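Local coordinates for leucine-rich repeat protein (Bacteroides thetaiotaomicron, PDB 4ECN), which is of unknown function but, as an extracellular leucine-rich repeat protein with two DUF4458 domains, probably binds other proteins, at residues G316-N321 with D368-P373; P373-E378 with L450-F455; G327-G332 with S362-G367. One frame throughout, in Å; residues are numbered along the deposited sequence.

Overall arrangement
All three contacts gather on one end of the mixed sheet of the leucine-rich repeats, where the chain from 362 to 378 runs back over strands 317-319, 325-329 and 452-456. Interactions 1 and 3 have centres about 10 Å apart and are joined through the sheet itself, with Asp-318 N 3.0 Å from Gly-327 O; Arg-364 of interaction 3 also packs beside Glu-370. Interactions 1 and 2 share Pro-373 and lie equally close, their centres again about 10 Å apart, with Leu-371 CD2 3.8 Å from Ile-452 CG2. Phe-366 meets Tyr-454 between interactions 3 and 2. The sodium ion binds in interaction 1, about 8 Å from the side chain of Arg-364.

Interaction 1: residues G316-N321 with D368-P373; sequences GVDLDN and DEELTP. With NA (sodium ion), chain B.
The outermost, antiparallel strand of the leucine-rich repeat sheet, 317-319, turns Asp-318 up against Glu-370, Leu-371 and Pro-373 of the loop that leads to helix 377-384. No direct hydrogen bond joins the two segments, and Asp-318 carries most of the contact. Its CB lies 4.3 Å from Pro-373 CD. Proline suits this place because its compact, apolar ring, rigid in the backbone, can also rest on Thr-326 and Val-351 in the neighbouring strands. With CG anti to its own carbonyl carbon (chi1 -53°), the carboxylate of Asp-318 swings out toward the loop. There OD2 comes 4.3 Å from Leu-371 O and 4.4 Å from Glu-370 OE2.

Water bridges the segments beside this pair: it gives a hydrogen bond to Glu-370 OE2 (3.3 Å) and accepts a weak one from Gly-316 N (3.4 Å). At the backbone angles of Gly-316 a beta carbon would run into the preceding carbonyl oxygen, which accounts for a glycine. The side chain of Val-317 points away from the loop, onto Trp-302 and Leu-328, while its carbonyl oxygen binds the sodium ion at 2.6 Å together with Gln-314 O. Backbone oxygens are apt ligands for this hard, singly charged ion.

Two carboxylates that approach without a bond between them should repel mildly. Arg-364, packed beside Glu-370, and the sodium ion, 5.3 Å from Asp-318 OD1, probably offset part of that negative charge, so that like-charged groups can be tolerated at this largely polar, water-bridged surface.

Interaction 2: residues P373-E378 with L450-F455; sequences PDMSEE and LQIIYF
A polar clasp with a small apolar patch beside it joins Asp-374 and Met-375, in the loop just ahead of helix 377-384, to Gln-451, just before strand 452-456, and Ile-452, its first residue. Gln-451 uses both ends of its amide on one residue. OE1 accepts the backbone N of Asp-374 at 3.2 Å, in the carbonyl plane on a lone pair and nearly straight (162° at the hydrogen), and NE2 donates to Asp-374 OD1, also at 3.2 Å. This second bond arrives from above the carboxylate, the two flat groups standing 83° apart. Having CG beside its backbone N (chi1 -59°) and a chain extended from there, Gln-451 can span the gap to the loop. With an alanine in place of Gln-451, Asp-374 N and OD1 would probably lose these partners, and the loop would be less firmly tied to the strand.

The strand belongs to the parallel part of the leucine-rich repeat sheet: Ile-453 points into the repeat core against Leu-352, while Ile-452 faces the loop. Its CD1 meets CE of Met-375 (present as selenomethionine), whose chain bends at its last torsion and crosses the isoleucine at about a right angle. Water gives OE1 of Gln-451 a further hydrogen bond of 2.8 Å. Just beyond, Ser-376 is the N-cap of helix 377-384, its OG accepting from Arg-379 N.

Interaction 3: residues G327-G332 with S362-G367; sequences GLSLAG and SGRLFG
Arg-364 lies across the end of strand 325-329, meeting Ser-329 with its CG, Ala-331 with its CA, and a water through NE. Its chain runs extended as far as CD: CG, anti to the backbone N (chi1 -175°), lies 4.2 Å from Ser-329 OG, and the bend at chi3 (-60°) then turns NE to the water. Water lies in the guanidinium plane, at its edge, and accepts from NE at 3.0 Å. It donates to Ser-329 O (2.6 Å) and Ala-331 O (2.7 Å), so one molecule ties the arginine to two carbonyls. Tyr-288 adds a cation-pi contact and takes the backbone N-H of Arg-364 on its hydroxyl.

Ser-329 holds OG anti to its own N (chi1 -179°), close enough to accept a weak bond from Ala-331 N. The methyl of Ala-331 faces the turn, 4.2 Å from Gly-363 O and 4.3 Å from Arg-364 CA; a small side chain suits this close backbone approach. Gly-332 suits its place mainly by its positive phi, which glycine adopts easily; a beta carbon there would also point at Gly-363.

Residues 362-365 form a type II' turn, closed by Leu-365 N to Ser-362 O at 3.1 Å, with Gly-363 supplying its positive phi. Ser-362 OG also reaches Leu-365 O, from above the carbonyl plane. With Leu-328 and Leu-330 turned into the core on the side away from the turn, the strand and the residue after it show the alternating leucines (LxL) of a leucine-rich repeat.

Interaction 1: residues G316-N321 with D368-P373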
ATOM      1  N   GLY A 316     -10.629  -8.668  -3.571  1.00 43.17           N
ATOM      2  CA  GLY A 316     -10.385  -7.342  -4.144  1.00 42.67           C
ATOM      3  C   GLY A 316     -11.580  -6.735  -4.877  1.00 45.92           C
ATOM      4  O   GLY A 316     -11.596  -5.524  -5.152  1.00 47.37           O
ATOM      5  N   VAL A 317     -12.600  -7.573  -5.198  1.00 38.82           N
ATOM      6  CA  VAL A 317     -13.811  -7.149  -5.903  1.00 37.52           C
ATOM      7  C   VAL A 317     -14.920  -6.957  -4.882  1.00 42.53           C
ATOM      8  O   VAL A 317     -15.182  -7.838  -4.054  1.00 41.73           O
ATOM      9  CB  VAL A 317     -14.257  -8.115  -7.044  1.00 40.01           C
ATOM     10  CG1 VAL A 317     -15.558  -7.655  -7.682  1.00 39.54           C
ATOM     11  CG2 VAL A 317     -13.177  -8.272  -8.104  1.00 39.50           C
ATOM     12  N   ASP A 318     -15.574  -5.784  -4.976  1.00 40.91           N
ATOM     13  CA  ASP A 318     -16.705  -5.332  -4.169  1.00 41.74           C
ATOM     14  C   ASP A 318     -17.939  -5.184  -5.124  1.00 46.73           C
ATOM     15  O   ASP A 318     -17.806  -4.700  -6.256  1.00 46.22           O
ATOM     16  CB  ASP A 318     -16.358  -4.029  -3.400  1.00 43.99           C
ATOM     17  CG  ASP A 318     -15.084  -4.108  -2.554  1.00 63.30           C
ATOM     18  OD1 ASP A 318     -15.156  -4.638  -1.418  1.00 63.05           O
ATOM     19  OD2 ASP A 318     -14.004  -3.636  -3.036  1.00 76.40           O
ATOM     20  N   LEU A 319     -19.105  -5.705  -4.690  1.00 43.20           N
ATOM     21  CA  LEU A 319     -20.331  -5.731  -5.488  1.00 42.88           C
ATOM     22  C   LEU A 319     -21.477  -5.005  -4.815  1.00 50.07           C
ATOM     23  O   LEU A 319     -21.451  -4.786  -3.591  1.00 50.45           O
ATOM     24  CB  LEU A 319     -20.785  -7.186  -5.762  1.00 41.95           C
ATOM     25  CG  LEU A 319     -19.791  -8.188  -6.346  1.00 44.09           C
ATOM     26  CD1 LEU A 319     -20.349  -9.572  -6.284  1.00 42.77           C
ATOM     27  CD2 LEU A 319     -19.382  -7.830  -7.760  1.00 46.55           C
ATOM     28  N   ASP A 320     -22.497  -4.654  -5.623  1.00 48.12           N
ATOM     29  CA  ASP A 320     -23.705  -4.035  -5.120  1.00 50.21           C
ATOM     30  C   ASP A 320     -24.764  -5.138  -4.945  1.00 59.91           C
ATOM     31  O   ASP A 320     -24.554  -6.277  -5.386  1.00 59.46           O
ATOM     32  CB  ASP A 320     -24.196  -2.869  -6.011  1.00 52.75           C
ATOM     33  CG  ASP A 320     -24.710  -3.140  -7.420  1.00 65.33           C
ATOM     34  OD1 ASP A 320     -25.189  -4.270  -7.681  1.00 67.03           O
ATOM     35  OD2 ASP A 320     -24.742  -2.185  -8.230  1.00 71.83           O
ATOM     36  N   ASN A 321     -25.896  -4.791  -4.299  1.00 60.16           N
ATOM     37  CA  ASN A 321     -27.033  -5.664  -3.991  1.00 61.21           C
ATOM     38  C   ASN A 321     -27.591  -6.377  -5.270  1.00 64.78           C
ATOM     39  O   ASN A 321     -28.134  -7.475  -5.140  1.00 65.32           O
ATOM     40  CB  ASN A 321     -28.143  -4.851  -3.289  1.00 64.77           C
ATOM     41  CG  ASN A 321     -28.474  -3.526  -3.965  1.00 98.66           C
ATOM     42  OD1 ASN A 321     -27.645  -2.592  -4.032  1.00 90.92           O
ATOM     43  ND2 ASN A 321     -29.705  -3.404  -4.458  1.00 92.74           N
ATOM     44  N   ASP A 368      -5.215  -1.074   8.400  1.00 60.07           N
ATOM     45  CA  ASP A 368      -6.205  -2.107   8.682  1.00 60.75           C
ATOM     46  C   ASP A 368      -7.446  -1.953   7.846  1.00 63.07           C
ATOM     47  O   ASP A 368      -8.186  -2.934   7.715  1.00 61.34           O
ATOM     48  CB  ASP A 368      -6.605  -2.110  10.168  1.00 63.98           C
ATOM     49  CG  ASP A 368      -5.633  -2.827  11.093  1.00 83.68           C
ATOM     50  OD1 ASP A 368      -4.733  -3.550  10.578  1.00 84.72           O
ATOM     51  OD2 ASP A 368      -5.801  -2.714  12.331  1.00 93.47           O
ATOM     52  N   GLU A 369      -7.722  -0.744   7.304  1.00 60.26           N
ATOM     53  CA  GLU A 369      -8.957  -0.630   6.524  1.00 60.80           C
ATOM     54  C   GLU A 369      -8.664  -0.631   5.033  1.00 61.51           C
ATOM     55  O   GLU A 369      -7.517  -0.517   4.590  1.00 60.04           O
ATOM     56  CB  GLU A 369      -9.855   0.564   6.897  1.00 63.17           C
ATOM     57  CG  GLU A 369      -9.173   1.890   7.190  1.00 79.20           C
ATOM     58  CD  GLU A 369     -10.177   2.924   7.658  1.00 99.85           C
ATOM     59  OE1 GLU A 369     -11.137   2.550   8.376  1.00 82.34           O
ATOM     60  OE2 GLU A 369     -10.037   4.101   7.254  1.00 98.19           O
ATOM     61  N   GLU A 370      -9.723  -0.904   4.280  1.00 57.54           N
ATOM     62  CA  GLU A 370      -9.684  -1.057   2.840  1.00 57.49           C
ATOM     63  C   GLU A 370     -10.344   0.145   2.163  1.00 59.07           C
ATOM     64  O   GLU A 370     -10.998   0.967   2.810  1.00 58.20           O
ATOM     65  CB  GLU A 370     -10.404  -2.378   2.482  1.00 59.41           C
ATOM     66  CG  GLU A 370      -9.959  -3.065   1.194  1.00 73.22           C
ATOM     67  CD  GLU A 370     -10.524  -4.469   1.007  1.00 95.04           C
ATOM     68  OE1 GLU A 370     -10.529  -5.250   1.992  1.00 62.82           O
ATOM     69  OE2 GLU A 370     -10.920  -4.800  -0.138  1.00 91.53           O
ATOM     70  N   LEU A 371     -10.118   0.261   0.866  1.00 55.06           N
ATOM     71  CA  LEU A 371     -10.699   1.289   0.028  1.00 55.09           C
ATOM     72  C   LEU A 371     -12.043   0.758  -0.439  1.00 59.45           C
ATOM     73  O   LEU A 371     -12.096  -0.320  -1.044  1.00 60.32           O
ATOM     74  CB  LEU A 371      -9.725   1.575  -1.115  1.00 55.05           C
ATOM     75  CG  LEU A 371      -9.838   2.915  -1.760  1.00 60.14           C
ATOM     76  CD1 LEU A 371      -8.878   3.875  -1.127  1.00 59.59           C
ATOM     77  CD2 LEU A 371      -9.467   2.807  -3.204  1.00 64.13           C
ATOM     78  N   THR A 372     -13.138   1.412  -0.045  1.00 55.46           N
ATOM     79  CA  THR A 372     -14.467   0.885  -0.374  1.00 55.68           C
ATOM     80  C   THR A 372     -15.364   1.920  -1.037  1.00 58.94           C
ATOM     81  O   THR A 372     -15.174   3.120  -0.837  1.00 57.51           O
ATOM     82  CB  THR A 372     -15.190   0.357   0.889  1.00 66.58           C
ATOM     83  OG1 THR A 372     -15.278   1.397   1.868  1.00 68.84           O
ATOM     84  CG2 THR A 372     -14.562  -0.911   1.458  1.00 63.60           C
ATOM     85  N   PRO A 373     -16.399   1.477  -1.788  1.00 56.30           N
ATOM     86  CA  PRO A 373     -17.293   2.449  -2.407  1.00 56.62           C
ATOM     87  C   PRO A 373     -18.123   3.194  -1.365  1.00 61.05           C
ATOM     88  O   PRO A 373     -18.493   2.632  -0.322  1.00 60.69           O
ATOM     89  CB  PRO A 373     -18.177   1.589  -3.318  1.00 58.71           C
ATOM     90  CG  PRO A 373     -17.475   0.269  -3.435  1.00 62.40           C
ATOM     91  CD  PRO A 373     -16.792   0.095  -2.143  1.00 57.67           C
TER
HETATM   92 NA    NA B1001     -14.780  -9.860  -2.407  1.00 59.98          NA
HETATM   93  O   HOH W   1     -12.685  -7.291  -1.309  1.00 55.70           O

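Interaction 2: residues P373-E378 with L450-F455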
ATOM      1  N   PRO A 373     -16.399   1.477  -1.788  1.00 56.30           N
ATOM      2  CA  PRO A 373     -17.293   2.449  -2.407  1.00 56.62           C
ATOM      3  C   PRO A 373     -18.123   3.194  -1.365  1.00 61.05           C
ATOM      4  O   PRO A 373     -18.493   2.632  -0.322  1.00 60.69           O
ATOM      5  CB  PRO A 373     -18.177   1.589  -3.318  1.00 58.71           C
ATOM      6  CG  PRO A 373     -17.475   0.269  -3.435  1.00 62.40           C
ATOM      7  CD  PRO A 373     -16.792   0.095  -2.143  1.00 57.67           C
ATOM      8  N   ASP A 374     -18.399   4.484  -1.673  1.00 57.59           N
ATOM      9  CA  ASP A 374     -19.219   5.429  -0.912  1.00 56.68           C
ATOM     10  C   ASP A 374     -18.788   5.462   0.553  1.00 57.81           C
ATOM     11  O   ASP A 374     -19.475   4.924   1.425  1.00 56.84           O
ATOM     12  CB  ASP A 374     -20.709   5.079  -1.040  1.00 58.69           C
ATOM     13  CG  ASP A 374     -21.220   5.081  -2.461  1.00 71.12           C
ATOM     14  OD1 ASP A 374     -21.295   6.181  -3.067  1.00 72.28           O
ATOM     15  OD2 ASP A 374     -21.596   3.994  -2.953  1.00 78.66           O
HETATM   16  N   MSE A 375     -17.612   6.046   0.797  1.00 52.32           N
HETATM   17  CA  MSE A 375     -17.069   6.205   2.139  1.00 50.71           C
HETATM   18  C   MSE A 375     -17.561   7.505   2.750  1.00 57.03           C
HETATM   19  O   MSE A 375     -17.879   8.436   2.005  1.00 58.18           O
HETATM   20  CB  MSE A 375     -15.529   6.189   2.118  1.00 51.11           C
HETATM   21  CG  MSE A 375     -14.919   4.839   1.776  1.00 55.61           C
HETATM   22 SE   MSE A 375     -12.955   4.816   1.835  0.75 59.73          SE
HETATM   23  CE  MSE A 375     -12.570   6.242   0.717  1.00 56.76           C
ATOM     24  N   SER A 376     -17.575   7.599   4.094  1.00 53.11           N
ATOM     25  CA  SER A 376     -17.929   8.847   4.760  1.00 54.00           C
ATOM     26  C   SER A 376     -16.780   9.839   4.644  1.00 61.61           C
ATOM     27  O   SER A 376     -15.647   9.427   4.360  1.00 61.77           O
ATOM     28  CB  SER A 376     -18.263   8.598   6.226  1.00 56.88           C
ATOM     29  OG  SER A 376     -17.191   7.959   6.898  1.00 63.65           O
ATOM     30  N   GLU A 377     -17.044  11.134   4.900  1.00 60.03           N
ATOM     31  CA  GLU A 377     -16.013  12.173   4.887  1.00 60.14           C
ATOM     32  C   GLU A 377     -14.843  11.761   5.794  1.00 63.17           C
ATOM     33  O   GLU A 377     -13.695  11.983   5.414  1.00 63.47           O
ATOM     34  CB  GLU A 377     -16.611  13.519   5.332  1.00 62.75           C
ATOM     35  CG  GLU A 377     -15.691  14.717   5.167  1.00 77.89           C
ATOM     36  CD  GLU A 377     -16.364  16.070   5.307  1.00110.69           C
ATOM     37  OE1 GLU A 377     -16.723  16.445   6.449  1.00115.72           O
ATOM     38  OE2 GLU A 377     -16.503  16.770   4.276  1.00101.97           O
ATOM     39  N   GLU A 378     -15.141  11.083   6.933  1.00 58.69           N
ATOM     40  CA  GLU A 378     -14.162  10.606   7.921  1.00 58.15           C
ATOM     41  C   GLU A 378     -13.305   9.473   7.375  1.00 60.92           C
ATOM     42  O   GLU A 378     -12.078   9.527   7.498  1.00 61.49           O
ATOM     43  CB  GLU A 378     -14.823  10.125   9.230  1.00 60.15           C
ATOM     44  CG  GLU A 378     -15.828  11.087   9.849  1.00 81.56           C
ATOM     45  CD  GLU A 378     -17.261  10.852   9.404  1.00116.23           C
ATOM     46  OE1 GLU A 378     -17.932   9.988  10.016  1.00111.67           O
ATOM     47  OE2 GLU A 378     -17.703  11.508   8.430  1.00114.00           O
ATOM     48  N   LEU A 450     -16.962   6.617 -10.805  1.00 49.59           N
ATOM     49  CA  LEU A 450     -15.637   6.461 -10.201  1.00 48.42           C
ATOM     50  C   LEU A 450     -15.319   7.658  -9.322  1.00 52.82           C
ATOM     51  O   LEU A 450     -15.451   8.800  -9.763  1.00 53.44           O
ATOM     52  CB  LEU A 450     -14.569   6.272 -11.290  1.00 48.24           C
ATOM     53  CG  LEU A 450     -13.325   5.444 -10.948  1.00 53.09           C
ATOM     54  CD1 LEU A 450     -13.675   3.999 -10.663  1.00 53.59           C
ATOM     55  CD2 LEU A 450     -12.343   5.451 -12.102  1.00 55.50           C
ATOM     56  N   GLN A 451     -14.982   7.366  -8.047  1.00 49.05           N
ATOM     57  CA  GLN A 451     -14.667   8.309  -6.965  1.00 48.44           C
ATOM     58  C   GLN A 451     -13.173   8.373  -6.662  1.00 52.28           C
ATOM     59  O   GLN A 451     -12.650   9.456  -6.366  1.00 52.37           O
ATOM     60  CB  GLN A 451     -15.406   7.902  -5.681  1.00 48.94           C
ATOM     61  CG  GLN A 451     -16.914   7.845  -5.810  1.00 59.79           C
ATOM     62  CD  GLN A 451     -17.589   7.190  -4.640  1.00 69.41           C
ATOM     63  OE1 GLN A 451     -17.106   6.199  -4.070  1.00 59.42           O
ATOM     64  NE2 GLN A 451     -18.770   7.693  -4.311  1.00 64.50           N
ATOM     65  N   ILE A 452     -12.505   7.203  -6.670  1.00 47.71           N
ATOM     66  CA  ILE A 452     -11.085   7.077  -6.347  1.00 47.04           C
ATOM     67  C   ILE A 452     -10.396   6.129  -7.344  1.00 52.74           C
ATOM     68  O   ILE A 452     -10.909   5.037  -7.585  1.00 54.09           O
ATOM     69  CB  ILE A 452     -10.942   6.560  -4.880  1.00 48.91           C
ATOM     70  CG1 ILE A 452     -11.622   7.488  -3.858  1.00 48.96           C
ATOM     71  CG2 ILE A 452      -9.495   6.356  -4.505  1.00 47.68           C
ATOM     72  CD1 ILE A 452     -11.907   6.824  -2.588  1.00 54.85           C
ATOM     73  N   ILE A 453      -9.237   6.548  -7.914  1.00 48.48           N
ATOM     74  CA  ILE A 453      -8.426   5.743  -8.840  1.00 46.66           C
ATOM     75  C   ILE A 453      -6.957   5.780  -8.331  1.00 48.85           C
ATOM     76  O   ILE A 453      -6.413   6.853  -8.078  1.00 47.57           O
ATOM     77  CB  ILE A 453      -8.574   6.137 -10.343  1.00 49.22           C
ATOM     78  CG1 ILE A 453      -7.986   5.060 -11.263  1.00 48.87           C
ATOM     79  CG2 ILE A 453      -8.049   7.529 -10.685  1.00 49.71           C
ATOM     80  CD1 ILE A 453      -8.552   5.056 -12.655  1.00 56.75           C
ATOM     81  N   TYR A 454      -6.364   4.591  -8.122  1.00 45.22           N
ATOM     82  CA  TYR A 454      -4.998   4.431  -7.634  1.00 45.31           C
ATOM     83  C   TYR A 454      -4.149   3.627  -8.622  1.00 48.86           C
ATOM     84  O   TYR A 454      -4.521   2.525  -9.035  1.00 47.46           O
ATOM     85  CB  TYR A 454      -4.979   3.738  -6.251  1.00 47.03           C
ATOM     86  CG  TYR A 454      -5.077   4.624  -5.018  1.00 50.65           C
ATOM     87  CD1 TYR A 454      -6.158   5.475  -4.830  1.00 53.34           C
ATOM     88  CD2 TYR A 454      -4.187   4.477  -3.960  1.00 51.57           C
ATOM     89  CE1 TYR A 454      -6.282   6.252  -3.676  1.00 53.63           C
ATOM     90  CE2 TYR A 454      -4.303   5.246  -2.798  1.00 52.40           C
ATOM     91  CZ  TYR A 454      -5.368   6.115  -2.651  1.00 58.32           C
ATOM     92  OH  TYR A 454      -5.480   6.896  -1.520  1.00 58.35           O
ATOM     93  N   PHE A 455      -3.025   4.235  -9.035  1.00 45.18           N
ATOM     94  CA  PHE A 455      -1.955   3.682  -9.866  1.00 43.38           C
ATOM     95  C   PHE A 455      -0.690   3.793  -9.120  1.00 48.52           C
ATOM     96  O   PHE A 455      -0.384   4.886  -8.641  1.00 48.88           O
ATOM     97  CB  PHE A 455      -1.812   4.406 -11.199  1.00 44.91           C
ATOM     98  CG  PHE A 455      -3.031   4.591 -12.051  1.00 46.22           C
ATOM     99  CD1 PHE A 455      -3.378   3.642 -13.005  1.00 49.42           C
ATOM    100  CD2 PHE A 455      -3.758   5.772 -11.996  1.00 47.51           C
ATOM    101  CE1 PHE A 455      -4.473   3.841 -13.840  1.00 50.96           C
ATOM    102  CE2 PHE A 455      -4.844   5.977 -12.836  1.00 51.28           C
ATOM    103  CZ  PHE A 455      -5.202   5.005 -13.747  1.00 50.17           C
TER
HETATM  104  O   HOH W   2     -15.533   5.727  -1.819  1.00 50.66           O

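Interaction 3: residues G327-G332 with S362-G367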
ATOM      1  N   GLY A 327     -16.314  -2.007  -6.874  1.00 43.69           N
ATOM      2  CA  GLY A 327     -14.926  -1.855  -6.484  1.00 41.55           C
ATOM      3  C   GLY A 327     -14.057  -2.920  -7.109  1.00 44.33           C
ATOM      4  O   GLY A 327     -14.447  -4.084  -7.210  1.00 44.67           O
ATOM      5  N   LEU A 328     -12.880  -2.521  -7.547  1.00 40.42           N
ATOM      6  CA  LEU A 328     -11.909  -3.434  -8.097  1.00 41.00           C
ATOM      7  C   LEU A 328     -10.496  -3.010  -7.646  1.00 46.32           C
ATOM      8  O   LEU A 328     -10.092  -1.874  -7.925  1.00 45.87           O
ATOM      9  CB  LEU A 328     -12.032  -3.489  -9.637  1.00 41.40           C
ATOM     10  CG  LEU A 328     -10.942  -4.229 -10.420  1.00 45.42           C
ATOM     11  CD1 LEU A 328     -10.899  -5.682 -10.059  1.00 44.58           C
ATOM     12  CD2 LEU A 328     -11.190  -4.110 -11.882  1.00 50.82           C
ATOM     13  N   SER A 329      -9.757  -3.927  -6.948  1.00 42.59           N
ATOM     14  CA  SER A 329      -8.376  -3.665  -6.529  1.00 42.74           C
ATOM     15  C   SER A 329      -7.457  -4.787  -6.997  1.00 47.27           C
ATOM     16  O   SER A 329      -7.617  -5.939  -6.590  1.00 47.46           O
ATOM     17  CB  SER A 329      -8.257  -3.479  -5.013  1.00 45.62           C
ATOM     18  OG  SER A 329      -6.910  -3.210  -4.653  1.00 52.01           O
ATOM     19  N   LEU A 330      -6.493  -4.449  -7.855  1.00 43.21           N
ATOM     20  CA  LEU A 330      -5.514  -5.421  -8.347  1.00 42.02           C
ATOM     21  C   LEU A 330      -4.243  -5.364  -7.493  1.00 45.01           C
ATOM     22  O   LEU A 330      -3.282  -6.080  -7.770  1.00 45.67           O
ATOM     23  CB  LEU A 330      -5.194  -5.179  -9.824  1.00 42.19           C
ATOM     24  CG  LEU A 330      -6.373  -5.183 -10.785  1.00 47.84           C
ATOM     25  CD1 LEU A 330      -5.899  -4.985 -12.191  1.00 48.44           C
ATOM     26  CD2 LEU A 330      -7.198  -6.485 -10.688  1.00 51.45           C
ATOM     27  N   ALA A 331      -4.254  -4.534  -6.441  1.00 40.08           N
ATOM     28  CA  ALA A 331      -3.139  -4.364  -5.520  1.00 39.11           C
ATOM     29  C   ALA A 331      -2.798  -5.686  -4.811  1.00 43.44           C
ATOM     30  O   ALA A 331      -3.704  -6.384  -4.342  1.00 42.41           O
ATOM     31  CB  ALA A 331      -3.477  -3.288  -4.496  1.00 39.15           C
ATOM     32  N   GLY A 332      -1.491  -5.995  -4.753  1.00 40.05           N
ATOM     33  CA  GLY A 332      -0.937  -7.167  -4.086  1.00 39.52           C
ATOM     34  C   GLY A 332      -0.743  -8.404  -4.936  1.00 46.42           C
ATOM     35  O   GLY A 332       0.080  -9.253  -4.593  1.00 48.21           O
ATOM     36  N   SER A 362       1.147  -3.666   3.241  1.00 48.06           N
ATOM     37  CA  SER A 362      -0.116  -4.289   3.642  1.00 47.92           C
ATOM     38  C   SER A 362      -1.029  -4.712   2.461  1.00 51.39           C
ATOM     39  O   SER A 362      -2.237  -4.865   2.669  1.00 51.26           O
ATOM     40  CB  SER A 362      -0.891  -3.327   4.537  1.00 51.20           C
ATOM     41  OG  SER A 362      -0.972  -2.019   3.994  1.00 58.59           O
ATOM     42  N   GLY A 363      -0.443  -4.977   1.286  1.00 46.68           N
ATOM     43  CA  GLY A 363      -1.177  -5.382   0.087  1.00 46.21           C
ATOM     44  C   GLY A 363      -2.324  -4.462  -0.301  1.00 50.43           C
ATOM     45  O   GLY A 363      -2.134  -3.265  -0.566  1.00 50.99           O
ATOM     46  N   ARG A 364      -3.534  -5.024  -0.257  1.00 45.99           N
ATOM     47  CA  ARG A 364      -4.836  -4.428  -0.595  1.00 45.82           C
ATOM     48  C   ARG A 364      -5.282  -3.368   0.416  1.00 51.29           C
ATOM     49  O   ARG A 364      -6.100  -2.511   0.074  1.00 52.31           O
ATOM     50  CB  ARG A 364      -5.841  -5.583  -0.590  1.00 44.64           C
ATOM     51  CG  ARG A 364      -7.259  -5.331  -1.007  1.00 46.56           C
ATOM     52  CD  ARG A 364      -8.022  -6.640  -0.971  1.00 45.48           C
ATOM     53  NE  ARG A 364      -7.462  -7.651  -1.877  1.00 46.64           N
ATOM     54  CZ  ARG A 364      -7.199  -8.902  -1.521  1.00 53.22           C
ATOM     55  NH1 ARG A 364      -7.448  -9.313  -0.288  1.00 35.53           N
ATOM     56  NH2 ARG A 364      -6.686  -9.753  -2.395  1.00 43.68           N
ATOM     57  N   LEU A 365      -4.798  -3.465   1.668  1.00 47.06           N
ATOM     58  CA  LEU A 365      -5.174  -2.571   2.761  1.00 46.48           C
ATOM     59  C   LEU A 365      -4.272  -1.349   2.916  1.00 52.81           C
ATOM     60  O   LEU A 365      -3.149  -1.302   2.397  1.00 53.26           O
ATOM     61  CB  LEU A 365      -5.133  -3.324   4.088  1.00 45.68           C
ATOM     62  CG  LEU A 365      -6.017  -4.528   4.236  1.00 49.21           C
ATOM     63  CD1 LEU A 365      -5.692  -5.272   5.529  1.00 47.93           C
ATOM     64  CD2 LEU A 365      -7.487  -4.140   4.141  1.00 51.68           C
ATOM     65  N   PHE A 366      -4.804  -0.370   3.664  1.00 49.80           N
ATOM     66  CA  PHE A 366      -4.201   0.869   4.130  1.00 50.24           C
ATOM     67  C   PHE A 366      -4.222   0.781   5.622  1.00 58.09           C
ATOM     68  O   PHE A 366      -5.221   1.147   6.263  1.00 57.91           O
ATOM     69  CB  PHE A 366      -4.937   2.095   3.589  1.00 52.17           C
ATOM     70  CG  PHE A 366      -4.912   2.234   2.090  1.00 53.86           C
ATOM     71  CD1 PHE A 366      -5.891   1.641   1.307  1.00 56.48           C
ATOM     72  CD2 PHE A 366      -3.930   2.987   1.465  1.00 55.99           C
ATOM     73  CE1 PHE A 366      -5.872   1.780  -0.076  1.00 57.81           C
ATOM     74  CE2 PHE A 366      -3.915   3.132   0.081  1.00 58.68           C
ATOM     75  CZ  PHE A 366      -4.881   2.521  -0.682  1.00 56.81           C
ATOM     76  N   GLY A 367      -3.187   0.137   6.154  1.00 57.24           N
ATOM     77  CA  GLY A 367      -3.125  -0.177   7.570  1.00 57.71           C
ATOM     78  C   GLY A 367      -4.047  -1.351   7.819  1.00 62.52           C
ATOM     79  O   GLY A 367      -3.745  -2.474   7.397  1.00 62.41           O
TER
HETATM   80  O   HOH W   3      -6.336  -6.692  -4.436  1.00 46.54           O